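Local coordinates for ParM protein (Staphylococcus aureus, PDB 3JS6), which probably assembles into actin-like filaments that drive plasmid DNA segregation, as a plasmid-encoded member of the actin ATPase superfamily, at residues Ser187-Gly192 with Glu276-Phe281; Ile291-Val296 with Val315-Asp320. All coordinates share one frame; numbering follows the deposited sequence.

Interaction 1 of 2, residues Ser187-Gly192 with Glu276-Phe281; sequences SVLDFG and EVMSNF
Leu189 of strand 185-191 divides its two methyls between neighbouring side chains of helix 263-284. Its CD1 meets Val277 CG1 at 3.8 Å, and its CD2 lies 3.9 Å from CE of Met278, a selenomethionine whose chain runs at about a right angle to the leucine. Bends at chi2 and chi3 turn that CE back to the strand, although the CB of Met278 does not point there. Ser187 is met by the end of the Phe281 ring: CZ approaches Ser187 CB at 3.4 Å, with CB close to the ring plane, an edge contact. Phe191 CE2 reaches Val277 CG2 more loosely, at 4.4 Å. The order of contacts agrees with the axes of the two short segments, roughly antiparallel at 152° with a closest approach of 11.9 Å.

In the second shell, His304 packs edge-to-face with Phe191, and Leu308 of helix 301-311 touches Leu189, Phe191 and Met278. Strand 185-191 leads into a turn that probably corresponds to the phosphate-2 hairpin of actin-like ATPases. Chemically, Leu189, Phe191, Val277 and Met278 pack apolar groups, while Ser187 presents CB to the Phe281 edge and spends its OG on Thr200 of strand 196-202, so the buried hydroxyl is satisfied within the sheet.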
ATOM      1  N   SER A 187       9.943 -15.590  -1.374  1.00 18.18           N
ATOM      2  CA  SER A 187       8.577 -15.555  -0.912  1.00 20.46           C
ATOM      3  C   SER A 187       8.365 -14.266  -0.168  1.00 24.51           C
ATOM      4  O   SER A 187       9.280 -13.723   0.457  1.00 29.25           O
ATOM      5  CB  SER A 187       8.268 -16.750  -0.006  1.00 29.79           C
ATOM      6  OG  SER A 187       8.289 -17.966  -0.738  1.00 23.80           O
ATOM      7  N   VAL A 188       7.166 -13.747  -0.299  1.00 18.63           N
ATOM      8  CA  VAL A 188       6.792 -12.532   0.402  1.00 20.93           C
ATOM      9  C   VAL A 188       5.792 -13.003   1.444  1.00 27.09           C
ATOM     10  O   VAL A 188       4.744 -13.545   1.083  1.00 20.96           O
ATOM     11  CB  VAL A 188       6.094 -11.527  -0.518  1.00 22.49           C
ATOM     12  CG1 VAL A 188       5.638 -10.289   0.317  1.00 24.59           C
ATOM     13  CG2 VAL A 188       7.040 -11.110  -1.638  1.00 21.79           C
ATOM     14  N   LEU A 189       6.145 -12.814   2.716  1.00 23.66           N
ATOM     15  CA  LEU A 189       5.331 -13.203   3.870  1.00 22.98           C
ATOM     16  C   LEU A 189       4.730 -11.917   4.451  1.00 25.02           C
ATOM     17  O   LEU A 189       5.393 -11.164   5.175  1.00 22.31           O
ATOM     18  CB  LEU A 189       6.233 -13.925   4.904  1.00 18.82           C
ATOM     19  CG  LEU A 189       5.651 -14.157   6.306  1.00 20.71           C
ATOM     20  CD1 LEU A 189       4.366 -14.963   6.189  1.00 29.06           C
ATOM     21  CD2 LEU A 189       6.667 -14.881   7.198  1.00 19.84           C
ATOM     22  N   ASP A 190       3.463 -11.671   4.127  1.00 17.55           N
ATOM     23  CA  ASP A 190       2.766 -10.446   4.516  1.00 20.38           C
ATOM     24  C   ASP A 190       1.784 -10.599   5.704  1.00 27.81           C
ATOM     25  O   ASP A 190       0.699 -11.154   5.547  1.00 27.59           O
ATOM     26  CB  ASP A 190       2.034  -9.949   3.253  1.00 17.91           C
ATOM     27  CG  ASP A 190       1.358  -8.613   3.429  1.00 32.58           C
ATOM     28  OD1 ASP A 190       0.975  -8.049   2.385  1.00 40.19           O
ATOM     29  OD2 ASP A 190       1.192  -8.122   4.569  1.00 40.10           O
ATOM     30  N   PHE A 191       2.173 -10.099   6.875  1.00 21.80           N
ATOM     31  CA  PHE A 191       1.328 -10.156   8.073  1.00 27.97           C
ATOM     32  C   PHE A 191       0.357  -8.980   8.056  1.00 25.82           C
ATOM     33  O   PHE A 191       0.700  -7.874   8.472  1.00 30.09           O
ATOM     34  CB  PHE A 191       2.182 -10.101   9.350  1.00 24.98           C
ATOM     35  CG  PHE A 191       2.992 -11.337   9.588  1.00 28.21           C
ATOM     36  CD1 PHE A 191       4.348 -11.369   9.265  1.00 26.54           C
ATOM     37  CD2 PHE A 191       2.397 -12.477  10.121  1.00 27.04           C
ATOM     38  CE1 PHE A 191       5.098 -12.509   9.468  1.00 29.03           C
ATOM     39  CE2 PHE A 191       3.140 -13.644  10.333  1.00 24.57           C
ATOM     40  CZ  PHE A 191       4.490 -13.664  10.008  1.00 35.45           C
ATOM     41  N   GLY A 192      -0.846  -9.216   7.544  1.00 23.90           N
ATOM     42  CA  GLY A 192      -1.835  -8.155   7.468  1.00 25.90           C
ATOM     43  C   GLY A 192      -2.721  -8.124   8.701  1.00 28.35           C
ATOM     44  O   GLY A 192      -2.560  -8.944   9.598  1.00 26.26           O
ATOM     45  N   GLU A 276       2.739 -22.303  12.995  1.00 34.92           N
ATOM     46  CA  GLU A 276       1.760 -22.574  11.962  1.00 40.49           C
ATOM     47  C   GLU A 276       2.240 -22.072  10.601  1.00 38.42           C
ATOM     48  O   GLU A 276       2.145 -22.781   9.596  1.00 35.57           O
ATOM     49  CB  GLU A 276       0.422 -21.910  12.299  1.00 37.16           C
ATOM     50  CG  GLU A 276      -0.624 -22.142  11.225  1.00 52.80           C
ATOM     51  CD  GLU A 276      -1.986 -21.633  11.627  1.00 57.84           C
ATOM     52  OE1 GLU A 276      -2.412 -21.944  12.756  1.00 65.43           O
ATOM     53  OE2 GLU A 276      -2.634 -20.936  10.819  1.00 57.09           O
ATOM     54  N   VAL A 277       2.765 -20.854  10.571  1.00 31.91           N
ATOM     55  CA  VAL A 277       3.207 -20.283   9.303  1.00 36.90           C
ATOM     56  C   VAL A 277       4.340 -21.073   8.670  1.00 29.07           C
ATOM     57  O   VAL A 277       4.282 -21.424   7.497  1.00 36.20           O
ATOM     58  CB  VAL A 277       3.636 -18.805   9.472  1.00 36.79           C
ATOM     59  CG1 VAL A 277       4.023 -18.230   8.126  1.00 40.34           C
ATOM     60  CG2 VAL A 277       2.493 -17.999  10.069  1.00 34.92           C
HETATM   61  N   MSE A 278       5.377 -21.370   9.440  1.00 35.85           N
HETATM   62  CA  MSE A 278       6.491 -22.117   8.875  1.00 32.32           C
HETATM   63  C   MSE A 278       6.114 -23.548   8.532  1.00 33.72           C
HETATM   64  O   MSE A 278       6.658 -24.121   7.590  1.00 25.56           O
HETATM   65  CB  MSE A 278       7.695 -22.073   9.811  1.00 28.21           C
HETATM   66  CG  MSE A 278       8.440 -20.720   9.777  1.00 46.66           C
HETATM   67 SE   MSE A 278       8.007 -19.579   8.230  1.00 57.37          SE
HETATM   68  CE  MSE A 278       6.935 -18.267   9.144  1.00 63.56           C
ATOM     69  N   SER A 279       5.184 -24.135   9.285  1.00 34.26           N
ATOM     70  CA  SER A 279       4.759 -25.495   8.971  1.00 35.73           C
ATOM     71  C   SER A 279       4.080 -25.473   7.601  1.00 32.00           C
ATOM     72  O   SER A 279       4.310 -26.344   6.769  1.00 31.46           O
ATOM     73  CB  SER A 279       3.779 -26.026  10.019  1.00 41.68           C
ATOM     74  OG  SER A 279       4.410 -26.118  11.283  1.00 59.96           O
ATOM     75  N   ASN A 280       3.241 -24.471   7.362  1.00 30.78           N
ATOM     76  CA  ASN A 280       2.566 -24.387   6.065  1.00 35.16           C
ATOM     77  C   ASN A 280       3.571 -24.180   4.943  1.00 35.72           C
ATOM     78  O   ASN A 280       3.424 -24.729   3.847  1.00 37.73           O
ATOM     79  CB  ASN A 280       1.534 -23.266   6.071  1.00 32.29           C
ATOM     80  CG  ASN A 280       0.321 -23.616   6.901  1.00 35.97           C
ATOM     81  OD1 ASN A 280       0.141 -24.764   7.286  1.00 40.94           O
ATOM     82  ND2 ASN A 280      -0.522 -22.641   7.161  1.00 27.94           N
ATOM     83  N   PHE A 281       4.607 -23.406   5.236  1.00 36.49           N
ATOM     84  CA  PHE A 281       5.658 -23.131   4.274  1.00 39.12           C
ATOM     85  C   PHE A 281       6.305 -24.435   3.843  1.00 41.36           C
ATOM     86  O   PHE A 281       6.467 -24.718   2.655  1.00 36.45           O
ATOM     87  CB  PHE A 281       6.727 -22.256   4.915  1.00 45.25           C
ATOM     88  CG  PHE A 281       6.987 -20.994   4.177  1.00 44.09           C
ATOM     89  CD1 PHE A 281       6.287 -19.839   4.488  1.00 51.81           C
ATOM     90  CD2 PHE A 281       7.904 -20.970   3.133  1.00 48.50           C
ATOM     91  CE1 PHE A 281       6.502 -18.665   3.757  1.00 58.59           C
ATOM     92  CE2 PHE A 281       8.125 -19.815   2.404  1.00 45.44           C
ATOM     93  CZ  PHE A 281       7.425 -18.662   2.711  1.00 51.65           C
TER

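Interaction 2 of 2, residues Ile291-Val296 with Val315-Asp320; sequences IDRIIV and VFEKAD
Phe316 brings CD2 of its ring up to two aliphatic side chains of strand 293-297: CD2 is 3.7 Å from Ile294 CG2 and equally close to Val296 CG2. Ile294 lies alongside the ring and points the same way, whereas Val296 crosses it at a slant; both methyls approach obliquely. Val315 adds CG2, 4.0 Å from Ile294 CD1.

The backbones pair in parallel, Ile294 with Phe316 and Ile295 with Glu317. Ile294 N donates to Val315 O (2.8 Å), Glu317 N to Ile294 O, and Val296 N to Glu317 O, the last nearly straight at 172°. Past the paired residues a water continues the link, donating to Val296 O and accepting from Ala319 N.

On the face bearing Ile295, Glu317 extends fully and its OE2 takes a salt-bridge hydrogen bond from Arg293 NH1 at 2.7 Å. The oxygen lies near the guanidinium plane, but the nitrogen stands 43° out of the carboxylate plane and the N-H...O line is clearly bent, so the bond is short without being straight. Arg293 curls at chi2 and chi3 to get there, and its NE is also held, by Asp292 O at 3.1 Å.

Strand 316-317 ends the sheet within this chain, as the last element of a beta-alpha-beta unit. Helix 301-311 makes the crossover and packs on the Phe316 side, while Leu167 of helix 162-169 and the nearby Leu170 meet Ile295 on the other.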
ATOM      1  N   ILE A 291      14.710 -22.002  -0.545  1.00 40.57           N
ATOM      2  CA  ILE A 291      14.252 -20.626  -0.653  1.00 38.50           C
ATOM      3  C   ILE A 291      15.421 -19.661  -0.465  1.00 37.24           C
ATOM      4  O   ILE A 291      16.177 -19.776   0.490  1.00 34.27           O
ATOM      5  CB  ILE A 291      13.154 -20.375   0.378  1.00 33.70           C
ATOM      6  CG1 ILE A 291      12.032 -21.397   0.152  1.00 35.19           C
ATOM      7  CG2 ILE A 291      12.598 -18.960   0.230  1.00 29.49           C
ATOM      8  CD1 ILE A 291      11.045 -21.521   1.317  1.00 46.28           C
ATOM      9  N   ASP A 292      15.580 -18.714  -1.384  1.00 38.30           N
ATOM     10  CA  ASP A 292      16.685 -17.759  -1.284  1.00 32.78           C
ATOM     11  C   ASP A 292      16.423 -16.639  -0.292  1.00 33.23           C
ATOM     12  O   ASP A 292      17.350 -16.120   0.317  1.00 28.25           O
ATOM     13  CB  ASP A 292      17.002 -17.184  -2.661  1.00 37.84           C
ATOM     14  CG  ASP A 292      17.360 -18.267  -3.658  1.00 45.86           C
ATOM     15  OD1 ASP A 292      18.153 -19.156  -3.282  1.00 52.28           O
ATOM     16  OD2 ASP A 292      16.859 -18.239  -4.807  1.00 37.25           O
ATOM     17  N   ARG A 293      15.162 -16.257  -0.134  1.00 19.14           N
ATOM     18  CA  ARG A 293      14.820 -15.194   0.816  1.00 24.31           C
ATOM     19  C   ARG A 293      13.314 -15.154   1.025  1.00 19.08           C
ATOM     20  O   ARG A 293      12.531 -15.473   0.134  1.00 21.75           O
ATOM     21  CB  ARG A 293      15.272 -13.823   0.280  1.00 23.59           C
ATOM     22  CG  ARG A 293      15.576 -12.735   1.337  1.00 24.59           C
ATOM     23  CD  ARG A 293      16.882 -13.053   2.112  1.00 24.36           C
ATOM     24  NE  ARG A 293      18.023 -13.265   1.211  1.00 24.88           N
ATOM     25  CZ  ARG A 293      18.716 -12.294   0.614  1.00 38.82           C
ATOM     26  NH1 ARG A 293      18.411 -11.018   0.821  1.00 28.68           N
ATOM     27  NH2 ARG A 293      19.697 -12.602  -0.226  1.00 33.61           N
ATOM     28  N   ILE A 294      12.918 -14.768   2.216  1.00 21.69           N
ATOM     29  CA  ILE A 294      11.521 -14.605   2.541  1.00 21.72           C
ATOM     30  C   ILE A 294      11.493 -13.190   3.076  1.00 20.02           C
ATOM     31  O   ILE A 294      12.142 -12.880   4.090  1.00 23.34           O
ATOM     32  CB  ILE A 294      11.070 -15.594   3.647  1.00 24.12           C
ATOM     33  CG1 ILE A 294      11.116 -17.033   3.118  1.00 27.69           C
ATOM     34  CG2 ILE A 294       9.703 -15.215   4.124  1.00 24.78           C
ATOM     35  CD1 ILE A 294      10.955 -18.104   4.216  1.00 29.14           C
ATOM     36  N   ILE A 295      10.779 -12.316   2.384  1.00 17.95           N
ATOM     37  CA  ILE A 295      10.672 -10.928   2.794  1.00 15.53           C
ATOM     38  C   ILE A 295       9.467 -10.879   3.721  1.00 25.20           C
ATOM     39  O   ILE A 295       8.372 -11.349   3.371  1.00 24.71           O
ATOM     40  CB  ILE A 295      10.442 -10.011   1.553  1.00 16.34           C
ATOM     41  CG1 ILE A 295      11.730  -9.896   0.726  1.00 27.52           C
ATOM     42  CG2 ILE A 295      10.090  -8.621   1.974  1.00 18.15           C
ATOM     43  CD1 ILE A 295      11.963 -10.967  -0.238  1.00 32.28           C
ATOM     44  N   VAL A 296       9.676 -10.341   4.915  1.00 20.08           N
ATOM     45  CA  VAL A 296       8.612 -10.255   5.912  1.00 19.92           C
ATOM     46  C   VAL A 296       8.084  -8.855   5.819  1.00 21.61           C
ATOM     47  O   VAL A 296       8.831  -7.909   6.028  1.00 19.92           O
ATOM     48  CB  VAL A 296       9.186 -10.508   7.312  1.00 23.82           C
ATOM     49  CG1 VAL A 296       8.078 -10.533   8.355  1.00 21.87           C
ATOM     50  CG2 VAL A 296       9.961 -11.823   7.289  1.00 27.62           C
ATOM     51  N   VAL A 315      17.584 -16.376   6.162  1.00 31.24           N
ATOM     52  CA  VAL A 315      16.562 -16.464   5.119  1.00 28.76           C
ATOM     53  C   VAL A 315      15.523 -15.360   5.179  1.00 24.21           C
ATOM     54  O   VAL A 315      15.006 -14.929   4.146  1.00 21.99           O
ATOM     55  CB  VAL A 315      15.842 -17.831   5.121  1.00 31.13           C
ATOM     56  CG1 VAL A 315      14.990 -17.980   6.376  1.00 33.56           C
ATOM     57  CG2 VAL A 315      14.965 -17.935   3.884  1.00 36.65           C
ATOM     58  N   PHE A 316      15.215 -14.883   6.378  1.00 21.47           N
ATOM     59  CA  PHE A 316      14.229 -13.841   6.486  1.00 20.37           C
ATOM     60  C   PHE A 316      14.871 -12.473   6.347  1.00 25.95           C
ATOM     61  O   PHE A 316      15.983 -12.228   6.846  1.00 22.13           O
ATOM     62  CB  PHE A 316      13.500 -13.917   7.830  1.00 24.99           C
ATOM     63  CG  PHE A 316      12.667 -15.157   8.007  1.00 34.70           C
ATOM     64  CD1 PHE A 316      13.123 -16.210   8.797  1.00 33.32           C
ATOM     65  CD2 PHE A 316      11.396 -15.252   7.421  1.00 27.15           C
ATOM     66  CE1 PHE A 316      12.327 -17.340   9.014  1.00 33.66           C
ATOM     67  CE2 PHE A 316      10.595 -16.376   7.633  1.00 37.91           C
ATOM     68  CZ  PHE A 316      11.063 -17.426   8.438  1.00 27.84           C
ATOM     69  N   GLU A 317      14.158 -11.570   5.688  1.00 17.77           N
ATOM     70  CA  GLU A 317      14.664 -10.219   5.531  1.00 19.51           C
ATOM     71  C   GLU A 317      13.523  -9.231   5.742  1.00 19.98           C
ATOM     72  O   GLU A 317      12.369  -9.534   5.452  1.00 22.34           O
ATOM     73  CB  GLU A 317      15.256 -10.043   4.129  1.00 20.60           C
ATOM     74  CG  GLU A 317      15.728  -8.597   3.856  1.00 24.89           C
ATOM     75  CD  GLU A 317      16.331  -8.429   2.482  1.00 30.13           C
ATOM     76  OE1 GLU A 317      16.755  -7.299   2.160  1.00 26.06           O
ATOM     77  OE2 GLU A 317      16.378  -9.421   1.722  1.00 28.47           O
ATOM     78  N   LYS A 318      13.829  -8.041   6.242  1.00 18.26           N
ATOM     79  CA  LYS A 318      12.796  -7.034   6.438  1.00 23.07           C
ATOM     80  C   LYS A 318      13.342  -5.707   5.952  1.00 28.53           C
ATOM     81  O   LYS A 318      14.543  -5.445   6.096  1.00 25.88           O
ATOM     82  CB  LYS A 318      12.442  -6.885   7.928  1.00 22.34           C
ATOM     83  CG  LYS A 318      11.293  -5.894   8.196  1.00 44.16           C
ATOM     84  CD  LYS A 318      11.168  -5.546   9.690  1.00 33.21           C
ATOM     85  CE  LYS A 318       9.923  -4.690   9.978  1.00 47.76           C
ATOM     86  NZ  LYS A 318       9.923  -3.318   9.349  1.00 39.83           N
ATOM     87  N   ALA A 319      12.466  -4.867   5.402  1.00 24.34           N
ATOM     88  CA  ALA A 319      12.859  -3.532   4.958  1.00 26.25           C
ATOM     89  C   ALA A 319      12.370  -2.529   6.005  1.00 30.78           C
ATOM     90  O   ALA A 319      11.436  -2.828   6.748  1.00 37.46           O
ATOM     91  CB  ALA A 319      12.210  -3.216   3.601  1.00 32.30           C
ATOM     92  N   ASP A 320      12.986  -1.347   6.081  1.00 37.20           N
ATOM     93  CA  ASP A 320      12.519  -0.318   7.027  1.00 35.15           C
ATOM     94  C   ASP A 320      11.238   0.278   6.440  1.00 35.74           C
ATOM     95  O   ASP A 320      11.055   0.260   5.231  1.00 38.60           O
ATOM     96  CB  ASP A 320      13.543   0.809   7.194  1.00 43.12           C
ATOM     97  CG  ASP A 320      14.628   0.479   8.208  1.00 54.35           C
ATOM     98  OD1 ASP A 320      14.289   0.117   9.358  1.00 50.71           O
ATOM     99  OD2 ASP A 320      15.822   0.595   7.852  1.00 57.08           O
TER
HETATM  100  O   HOH W   1       9.672  -5.408   5.384  1.00 27.11           O

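In the fold
Interactions 1 and 2 have centres 11 Å apart and share one mixed sheet, in which strands 185-191 and 293-297 are parallel neighbours. Probable backbone hydrogen bonds couple them directly: Leu189 N to Ile295 O at 2.7 Å and Ile295 N to Ser187 O at 2.8 Å. Side chains also touch: Phe281 CE2 lies 3.6 Å from Ile291 CD1, and Phe191 CE1 lies 3.7 Å from Val296 CG1. Helix 263-284 leads into strand 293-297, so the helix packed in interaction 1 precedes the strand paired in interaction 2. Leu308 of helix 301-311 also touches Phe316, placing helices 263-284 and 301-311 on the same face of this actin-like domain.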